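Local coordinates for protein luciferase (Lingulodinium polyedrum, PDB 1VPR) that catalyses the oxidation of dinoflagellate luciferin by molecular oxygen with emission of blue light, here as the third of its three homologous luciferase domains, at residues Glu268-Phe280 with Thr286-Ile298. Sequence-based numbering, arbitrary orientation.
Sequences ESGRCFRIERRAF and TFMRQATEVGGKI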
ATOM      1  N   GLU A 268      -2.262  -7.455 -13.486  1.00 18.96           N
ATOM      2  CA  GLU A 268      -3.040  -8.614 -13.914  1.00 20.64           C
ATOM      3  C   GLU A 268      -4.450  -8.325 -14.430  1.00 20.41           C
ATOM      4  O   GLU A 268      -5.057  -9.196 -15.070  1.00 21.55           O
ATOM      5  CB  GLU A 268      -3.100  -9.633 -12.783  1.00 20.04           C
ATOM      6  CG  GLU A 268      -1.752 -10.222 -12.462  1.00 18.63           C
ATOM      7  CD  GLU A 268      -0.790  -9.220 -11.843  1.00 21.18           C
ATOM      8  OE1 GLU A 268      -1.179  -8.520 -10.887  1.00 24.59           O
ATOM      9  OE2 GLU A 268       0.368  -9.152 -12.306  1.00 21.87           O
ATOM     10  N   SER A 269      -4.967  -7.122 -14.167  1.00 18.37           N
ATOM     11  CA  SER A 269      -6.312  -6.731 -14.603  1.00 18.46           C
ATOM     12  C   SER A 269      -6.284  -5.569 -15.601  1.00 17.13           C
ATOM     13  O   SER A 269      -7.271  -5.298 -16.298  1.00 19.52           O
ATOM     14  CB  SER A 269      -7.143  -6.322 -13.395  1.00 17.67           C
ATOM     15  OG  SER A 269      -6.680  -5.082 -12.872  1.00 17.89           O
ATOM     16  N   GLY A 270      -5.148  -4.890 -15.675  1.00 17.09           N
ATOM     17  CA  GLY A 270      -5.013  -3.759 -16.582  1.00 19.29           C
ATOM     18  C   GLY A 270      -5.715  -2.521 -16.060  1.00 21.85           C
ATOM     19  O   GLY A 270      -5.882  -1.531 -16.796  1.00 23.74           O
ATOM     20  N   ARG A 271      -6.124  -2.550 -14.792  1.00 20.64           N
ATOM     21  CA  ARG A 271      -6.830  -1.404 -14.198  1.00 20.74           C
ATOM     22  C   ARG A 271      -5.892  -0.399 -13.517  1.00 18.96           C
ATOM     23  O   ARG A 271      -4.900  -0.789 -12.900  1.00 17.32           O
ATOM     24  CB  ARG A 271      -7.860  -1.899 -13.179  1.00 21.73           C
ATOM     25  CG  ARG A 271      -9.031  -2.650 -13.784  1.00 21.76           C
ATOM     26  CD  ARG A 271     -10.028  -3.025 -12.691  1.00 22.36           C
ATOM     27  NE  ARG A 271      -9.440  -3.942 -11.721  1.00 20.38           N
ATOM     28  CZ  ARG A 271     -10.028  -4.275 -10.572  1.00 22.20           C
ATOM     29  NH1 ARG A 271      -9.439  -5.120  -9.726  1.00 21.11           N
ATOM     30  NH2 ARG A 271     -11.209  -3.750 -10.265  1.00 22.34           N
ATOM     31  N   CYS A 272      -6.205   0.890 -13.644  1.00 17.97           N
ATOM     32  CA  CYS A 272      -5.405   1.952 -13.026  1.00 18.00           C
ATOM     33  C   CYS A 272      -6.190   2.479 -11.822  1.00 19.93           C
ATOM     34  O   CYS A 272      -7.203   3.161 -12.002  1.00 19.34           O
ATOM     35  CB  CYS A 272      -5.181   3.106 -14.026  1.00 19.29           C
ATOM     36  SG  CYS A 272      -4.123   4.483 -13.421  1.00 18.50           S
ATOM     37  N   PHE A 273      -5.758   2.134 -10.607  1.00 16.62           N
ATOM     38  CA  PHE A 273      -6.429   2.618  -9.397  1.00 15.08           C
ATOM     39  C   PHE A 273      -5.886   4.005  -9.132  1.00 15.43           C
ATOM     40  O   PHE A 273      -4.674   4.229  -9.156  1.00 13.73           O
ATOM     41  CB  PHE A 273      -6.117   1.724  -8.175  1.00 16.38           C
ATOM     42  CG  PHE A 273      -6.808   0.383  -8.193  1.00 15.69           C
ATOM     43  CD1 PHE A 273      -6.358  -0.634  -9.018  1.00 16.99           C
ATOM     44  CD2 PHE A 273      -7.912   0.146  -7.372  1.00 16.71           C
ATOM     45  CE1 PHE A 273      -6.980  -1.872  -9.038  1.00 15.53           C
ATOM     46  CE2 PHE A 273      -8.552  -1.089  -7.375  1.00 15.49           C
ATOM     47  CZ  PHE A 273      -8.086  -2.110  -8.212  1.00 16.71           C
ATOM     48  N   ARG A 274      -6.764   4.954  -8.857  1.00 13.54           N
ATOM     49  CA  ARG A 274      -6.289   6.296  -8.605  1.00 13.73           C
ATOM     50  C   ARG A 274      -6.507   6.553  -7.137  1.00 12.17           C
ATOM     51  O   ARG A 274      -7.472   6.074  -6.559  1.00 13.67           O
ATOM     52  CB  ARG A 274      -7.007   7.268  -9.530  1.00 11.96           C
ATOM     53  CG  ARG A 274      -6.512   7.122 -10.978  1.00 15.90           C
ATOM     54  CD  ARG A 274      -7.304   8.009 -11.947  1.00 16.43           C
ATOM     55  NE  ARG A 274      -8.706   7.624 -11.924  1.00 18.08           N
ATOM     56  CZ  ARG A 274      -9.678   8.331 -12.482  1.00 19.12           C
ATOM     57  NH1 ARG A 274      -9.381   9.463 -13.117  1.00 19.69           N
ATOM     58  NH2 ARG A 274     -10.940   7.925 -12.368  1.00 17.51           N
ATOM     59  N   ILE A 275      -5.620   7.325  -6.522  1.00 13.53           N
ATOM     60  CA  ILE A 275      -5.691   7.454  -5.072  1.00 12.35           C
ATOM     61  C   ILE A 275      -5.126   8.729  -4.489  1.00 12.82           C
ATOM     62  O   ILE A 275      -4.297   9.394  -5.119  1.00 15.50           O
ATOM     63  CB  ILE A 275      -4.932   6.221  -4.479  1.00 13.84           C
ATOM     64  CG1 ILE A 275      -4.912   6.231  -2.946  1.00 12.48           C
ATOM     65  CG2 ILE A 275      -3.468   6.211  -5.011  1.00 14.19           C
ATOM     66  CD1 ILE A 275      -4.198   4.985  -2.401  1.00 14.98           C
ATOM     67  N   GLU A 276      -5.617   9.100  -3.307  1.00 14.55           N
ATOM     68  CA  GLU A 276      -5.071  10.248  -2.594  1.00 12.73           C
ATOM     69  C   GLU A 276      -4.995   9.911  -1.115  1.00 13.16           C
ATOM     70  O   GLU A 276      -5.744   9.037  -0.621  1.00 12.63           O
ATOM     71  CB  GLU A 276      -5.927  11.524  -2.759  1.00 12.39           C
ATOM     72  CG  GLU A 276      -7.336  11.488  -2.161  1.00 14.26           C
ATOM     73  CD  GLU A 276      -7.820  12.885  -1.831  1.00 19.12           C
ATOM     74  OE1 GLU A 276      -7.992  13.680  -2.786  1.00 17.68           O
ATOM     75  OE2 GLU A 276      -8.001  13.208  -0.622  1.00 16.17           O
ATOM     76  N   ARG A 277      -4.065  10.569  -0.418  1.00 13.68           N
ATOM     77  CA  ARG A 277      -3.959  10.455   1.037  1.00 13.11           C
ATOM     78  C   ARG A 277      -3.824  11.888   1.485  1.00 11.87           C
ATOM     79  O   ARG A 277      -2.985  12.611   0.951  1.00 14.52           O
ATOM     80  CB  ARG A 277      -2.725   9.688   1.504  1.00 12.82           C
ATOM     81  CG  ARG A 277      -2.863   8.153   1.427  1.00 14.70           C
ATOM     82  CD  ARG A 277      -1.510   7.460   1.619  1.00 13.33           C
ATOM     83  NE  ARG A 277      -1.693   6.014   1.752  1.00 15.03           N
ATOM     84  CZ  ARG A 277      -0.696   5.135   1.762  1.00 14.26           C
ATOM     85  NH1 ARG A 277       0.555   5.558   1.655  1.00  9.78           N
ATOM     86  NH2 ARG A 277      -0.955   3.828   1.861  1.00 13.16           N
ATOM     87  N   ARG A 278      -4.638  12.299   2.455  1.00 12.78           N
ATOM     88  CA  ARG A 278      -4.561  13.655   2.982  1.00 10.96           C
ATOM     89  C   ARG A 278      -4.601  13.615   4.498  1.00 12.80           C
ATOM     90  O   ARG A 278      -5.310  12.786   5.094  1.00 13.90           O
ATOM     91  CB  ARG A 278      -5.706  14.542   2.448  1.00 11.36           C
ATOM     92  CG  ARG A 278      -7.103  14.217   2.936  1.00 15.40           C
ATOM     93  CD  ARG A 278      -8.107  15.295   2.483  1.00 17.78           C
ATOM     94  NE  ARG A 278      -8.358  15.243   1.036  1.00 20.71           N
ATOM     95  CZ  ARG A 278      -9.185  16.065   0.387  1.00 20.44           C
ATOM     96  NH1 ARG A 278      -9.351  15.927  -0.916  1.00 19.70           N
ATOM     97  NH2 ARG A 278      -9.838  17.030   1.037  1.00 21.46           N
ATOM     98  N   ALA A 279      -3.822  14.496   5.119  1.00 12.16           N
ATOM     99  CA  ALA A 279      -3.767  14.595   6.575  1.00 13.66           C
ATOM    100  C   ALA A 279      -4.461  15.890   6.986  1.00 15.41           C
ATOM    101  O   ALA A 279      -4.246  16.923   6.364  1.00 16.33           O
ATOM    102  CB  ALA A 279      -2.315  14.620   7.053  1.00 10.11           C
ATOM    103  N   PHE A 280      -5.269  15.841   8.038  1.00 16.02           N
ATOM    104  CA  PHE A 280      -5.981  17.037   8.506  1.00 17.22           C
ATOM    105  C   PHE A 280      -6.365  16.847   9.973  1.00 17.36           C
ATOM    106  O   PHE A 280      -6.481  15.722  10.457  1.00 15.92           O
ATOM    107  CB  PHE A 280      -7.233  17.281   7.640  1.00 16.48           C
ATOM    108  CG  PHE A 280      -8.114  16.080   7.519  1.00 19.00           C
ATOM    109  CD1 PHE A 280      -9.094  15.816   8.479  1.00 18.54           C
ATOM    110  CD2 PHE A 280      -7.924  15.162   6.485  1.00 17.66           C
ATOM    111  CE1 PHE A 280      -9.868  14.655   8.415  1.00 17.27           C
ATOM    112  CE2 PHE A 280      -8.688  14.004   6.411  1.00 17.06           C
ATOM    113  CZ  PHE A 280      -9.666  13.748   7.382  1.00 18.62           C
ATOM    114  N   THR A 286      -4.847  14.298  14.667  1.00 15.87           N
ATOM    115  CA  THR A 286      -4.562  14.453  13.253  1.00 15.74           C
ATOM    116  C   THR A 286      -5.007  13.145  12.600  1.00 16.21           C
ATOM    117  O   THR A 286      -4.659  12.065  13.062  1.00 14.81           O
ATOM    118  CB  THR A 286      -3.052  14.678  12.974  1.00 15.64           C
ATOM    119  OG1 THR A 286      -2.635  15.917  13.568  1.00 15.76           O
ATOM    120  CG2 THR A 286      -2.793  14.745  11.449  1.00 17.05           C
ATOM    121  N   PHE A 287      -5.799  13.241  11.539  1.00 16.00           N
ATOM    122  CA  PHE A 287      -6.259  12.062  10.846  1.00 15.41           C
ATOM    123  C   PHE A 287      -5.718  12.040   9.423  1.00 15.21           C
ATOM    124  O   PHE A 287      -5.287  13.059   8.889  1.00 15.98           O
ATOM    125  CB  PHE A 287      -7.799  12.021  10.760  1.00 14.38           C
ATOM    126  CG  PHE A 287      -8.478  11.564  12.024  1.00 15.13           C
ATOM    127  CD1 PHE A 287      -8.556  12.403  13.139  1.00 16.38           C
ATOM    128  CD2 PHE A 287      -9.053  10.303  12.094  1.00 14.33           C
ATOM    129  CE1 PHE A 287      -9.196  11.983  14.292  1.00 16.32           C
ATOM    130  CE2 PHE A 287      -9.693   9.878  13.250  1.00 16.04           C
ATOM    131  CZ  PHE A 287      -9.765  10.716  14.346  1.00 14.14           C
HETATM  132  N   MSE A 288      -5.753  10.864   8.818  1.00 13.72           N
HETATM  133  CA  MSE A 288      -5.335  10.723   7.449  1.00 15.57           C
HETATM  134  C   MSE A 288      -6.445   9.974   6.752  1.00 14.74           C
HETATM  135  O   MSE A 288      -6.887   8.934   7.235  1.00 13.51           O
HETATM  136  CB  MSE A 288      -4.024   9.914   7.319  1.00 17.39           C
HETATM  137  CG  MSE A 288      -3.774   9.502   5.872  1.00 18.47           C
HETATM  138 SE   MSE A 288      -2.077   8.588   5.576  1.00 28.39          SE
HETATM  139  CE  MSE A 288      -1.017  10.098   5.477  1.00 17.27           C
ATOM    140  N   ARG A 289      -6.908  10.499   5.624  1.00 14.12           N
ATOM    141  CA  ARG A 289      -7.927   9.806   4.875  1.00 15.24           C
ATOM    142  C   ARG A 289      -7.341   9.360   3.555  1.00 15.09           C
ATOM    143  O   ARG A 289      -6.783  10.153   2.807  1.00 16.51           O
ATOM    144  CB  ARG A 289      -9.164  10.680   4.602  1.00 15.16           C
ATOM    145  CG  ARG A 289     -10.257   9.900   3.843  1.00 15.12           C
ATOM    146  CD  ARG A 289     -11.416  10.804   3.377  1.00 15.68           C
ATOM    147  NE  ARG A 289     -10.980  11.785   2.373  1.00 17.24           N
ATOM    148  CZ  ARG A 289     -11.658  12.895   2.068  1.00 19.45           C
ATOM    149  NH1 ARG A 289     -11.197  13.730   1.148  1.00 18.00           N
ATOM    150  NH2 ARG A 289     -12.797  13.181   2.691  1.00 18.66           N
ATOM    151  N   GLN A 290      -7.460   8.068   3.292  1.00 15.62           N
ATOM    152  CA  GLN A 290      -6.980   7.476   2.046  1.00 15.27           C
ATOM    153  C   GLN A 290      -8.219   7.178   1.192  1.00 14.69           C
ATOM    154  O   GLN A 290      -9.164   6.554   1.668  1.00 16.46           O
ATOM    155  CB  GLN A 290      -6.256   6.172   2.377  1.00 17.17           C
ATOM    156  CG  GLN A 290      -5.729   5.379   1.196  1.00 15.74           C
ATOM    157  CD  GLN A 290      -4.972   4.157   1.655  1.00 18.24           C
ATOM    158  OE1 GLN A 290      -3.982   4.263   2.390  1.00 14.52           O
ATOM    159  NE2 GLN A 290      -5.436   2.984   1.231  1.00 17.29           N
ATOM    160  N   ALA A 291      -8.221   7.614  -0.065  1.00 15.06           N
ATOM    161  CA  ALA A 291      -9.361   7.380  -0.933  1.00 14.37           C
ATOM    162  C   ALA A 291      -8.849   6.776  -2.235  1.00 13.18           C
ATOM    163  O   ALA A 291      -8.087   7.423  -2.967  1.00 11.80           O
ATOM    164  CB  ALA A 291     -10.104   8.719  -1.208  1.00 13.33           C
ATOM    165  N   THR A 292      -9.274   5.548  -2.515  1.00 14.36           N
ATOM    166  CA  THR A 292      -8.867   4.824  -3.718  1.00 17.04           C
ATOM    167  C   THR A 292     -10.066   4.578  -4.628  1.00 19.60           C
ATOM    168  O   THR A 292     -11.115   4.129  -4.168  1.00 19.29           O
ATOM    169  CB  THR A 292      -8.280   3.469  -3.358  1.00 18.60           C
ATOM    170  OG1 THR A 292      -7.268   3.644  -2.360  1.00 18.42           O
ATOM    171  CG2 THR A 292      -7.654   2.813  -4.585  1.00 16.78           C
ATOM    172  N   GLU A 293      -9.896   4.840  -5.919  1.00 20.10           N
ATOM    173  CA  GLU A 293     -11.003   4.677  -6.865  1.00 20.95           C
ATOM    174  C   GLU A 293     -10.679   3.924  -8.139  1.00 19.08           C
ATOM    175  O   GLU A 293      -9.601   4.068  -8.717  1.00 17.96           O
ATOM    176  CB  GLU A 293     -11.565   6.055  -7.255  1.00 21.96           C
ATOM    177  CG  GLU A 293     -12.889   6.029  -8.048  1.00 22.43           C
ATOM    178  CD  GLU A 293     -12.728   5.878  -9.564  1.00 23.77           C
ATOM    179  OE1 GLU A 293     -13.778   5.794 -10.254  1.00 24.62           O
ATOM    180  OE2 GLU A 293     -11.576   5.854 -10.069  1.00 22.85           O
ATOM    181  N   VAL A 294     -11.639   3.112  -8.559  1.00 19.18           N
ATOM    182  CA  VAL A 294     -11.556   2.372  -9.806  1.00 22.10           C
ATOM    183  C   VAL A 294     -12.990   2.049 -10.252  1.00 22.60           C
ATOM    184  O   VAL A 294     -13.866   1.682  -9.442  1.00 20.64           O
ATOM    185  CB  VAL A 294     -10.708   1.085  -9.669  1.00 21.91           C
ATOM    186  CG1 VAL A 294     -11.464   0.010  -8.907  1.00 22.56           C
ATOM    187  CG2 VAL A 294     -10.266   0.615 -11.057  1.00 22.65           C
ATOM    188  N   GLY A 295     -13.231   2.252 -11.542  1.00 23.36           N
ATOM    189  CA  GLY A 295     -14.536   1.988 -12.121  1.00 22.58           C
ATOM    190  C   GLY A 295     -15.730   2.600 -11.419  1.00 20.71           C
ATOM    191  O   GLY A 295     -16.772   1.953 -11.354  1.00 22.90           O
ATOM    192  N   GLY A 296     -15.591   3.817 -10.893  1.00 20.68           N
ATOM    193  CA  GLY A 296     -16.704   4.474 -10.225  1.00 23.25           C
ATOM    194  C   GLY A 296     -16.908   4.109  -8.760  1.00 24.96           C
ATOM    195  O   GLY A 296     -17.835   4.594  -8.088  1.00 24.67           O
ATOM    196  N   LYS A 297     -16.027   3.315  -8.242  1.00 20.00           N
ATOM    197  CA  LYS A 297     -16.172   2.908  -6.856  1.00 20.00           C
ATOM    198  C   LYS A 297     -15.028   3.427  -6.002  1.00 20.00           C
ATOM    199  O   LYS A 297     -13.866   3.087  -6.243  1.00 20.00           O
ATOM    200  CB  LYS A 297     -16.220   1.366  -6.782  1.00 20.00           C
ATOM    201  CG  LYS A 297     -16.283   0.836  -5.355  1.00 20.00           C
ATOM    202  CD  LYS A 297     -16.355  -0.688  -5.287  1.00 20.00           C
ATOM    203  CE  LYS A 297     -16.676  -1.205  -3.885  1.00 20.00           C
ATOM    204  NZ  LYS A 297     -16.770  -2.669  -3.817  1.00 20.00           N
ATOM    205  N   ILE A 298     -15.342   4.211  -5.043  1.00 22.00           N
ATOM    206  CA  ILE A 298     -14.350   4.800  -4.152  1.00 22.94           C
ATOM    207  C   ILE A 298     -14.322   4.070  -2.821  1.00 22.14           C
ATOM    208  O   ILE A 298     -15.366   3.921  -2.187  1.00 21.22           O
ATOM    209  CB  ILE A 298     -14.657   6.276  -3.856  1.00 22.72           C
ATOM    210  CG1 ILE A 298     -14.663   7.070  -5.162  1.00 25.65           C
ATOM    211  CG2 ILE A 298     -13.598   6.841  -2.899  1.00 23.20           C
ATOM    212  CD1 ILE A 298     -15.058   8.522  -4.999  1.00 26.85           C
TER
HETATM  213  O   HOH W   1      -9.215   4.890 -11.413  1.00 14.70           O
HETATM  214  O   HOH W   2      -8.552  11.183   1.030  1.00 19.19           O
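Arg277 and Gln290 face each other at a non-hydrogen-bonded pair of an antiparallel beta hairpin, whose strands 271-282 and 285-294 are neighbours in the beta barrel of this luciferase catalytic domain, of the calycin superfamily. The guanidinium grips one amide oxygen side-on: NE and NH2 of Arg277 lie 3.0 and 3.1 Å from Gln290 OE1, which sits at the edge of the guanidinium, in its plane. Both nitrogens come from the same face of the amide, above the carbonyl plane, and Tyr303 OH also bonds this oxygen. An alanine in place of Arg277 would take away both of these donors from Gln290 OE1, and the amide, left with Tyr303 on that oxygen, would probably be freer to turn. On the same side of the sheet, Ile275 and Thr292 run alongside each other, Ile275 CD1 resting against Thr292 OG1, which is bonded to His200 O.

On the other side of the sheet Glu276, Arg278 and Arg289 form a salt-bridge network. NE of Arg278 meets the syn lone pair of Glu276 OE2 at 2.6 Å, while Arg289 NH1 sits over the centre of the Arg278 guanidinium, 3.2 Å from its CZ. This close pairing of like charges is probably offset by Glu276, which also makes a long salt bridge to Arg289, and by Asp103, a salt-bridge partner of Arg289. Near the turn, Arg274 and Glu293 point the same way, with Arg274 NH2 reaching Glu293 OE2 from above the carboxylate plane at 3.2 Å; Arg274 also donates to the carbonyls of Phe111 and Asp113. Chi2 of -86° bends Glu293 so that OE1 can take the N-H of Gly296 in the type I' turn. Beside it, Val294 CB lies over one face of the Phe273 ring, 4.1 Å from the centroid, a CH-pi contact, with Val294 CG1 3.5 Å from Phe273 CE2.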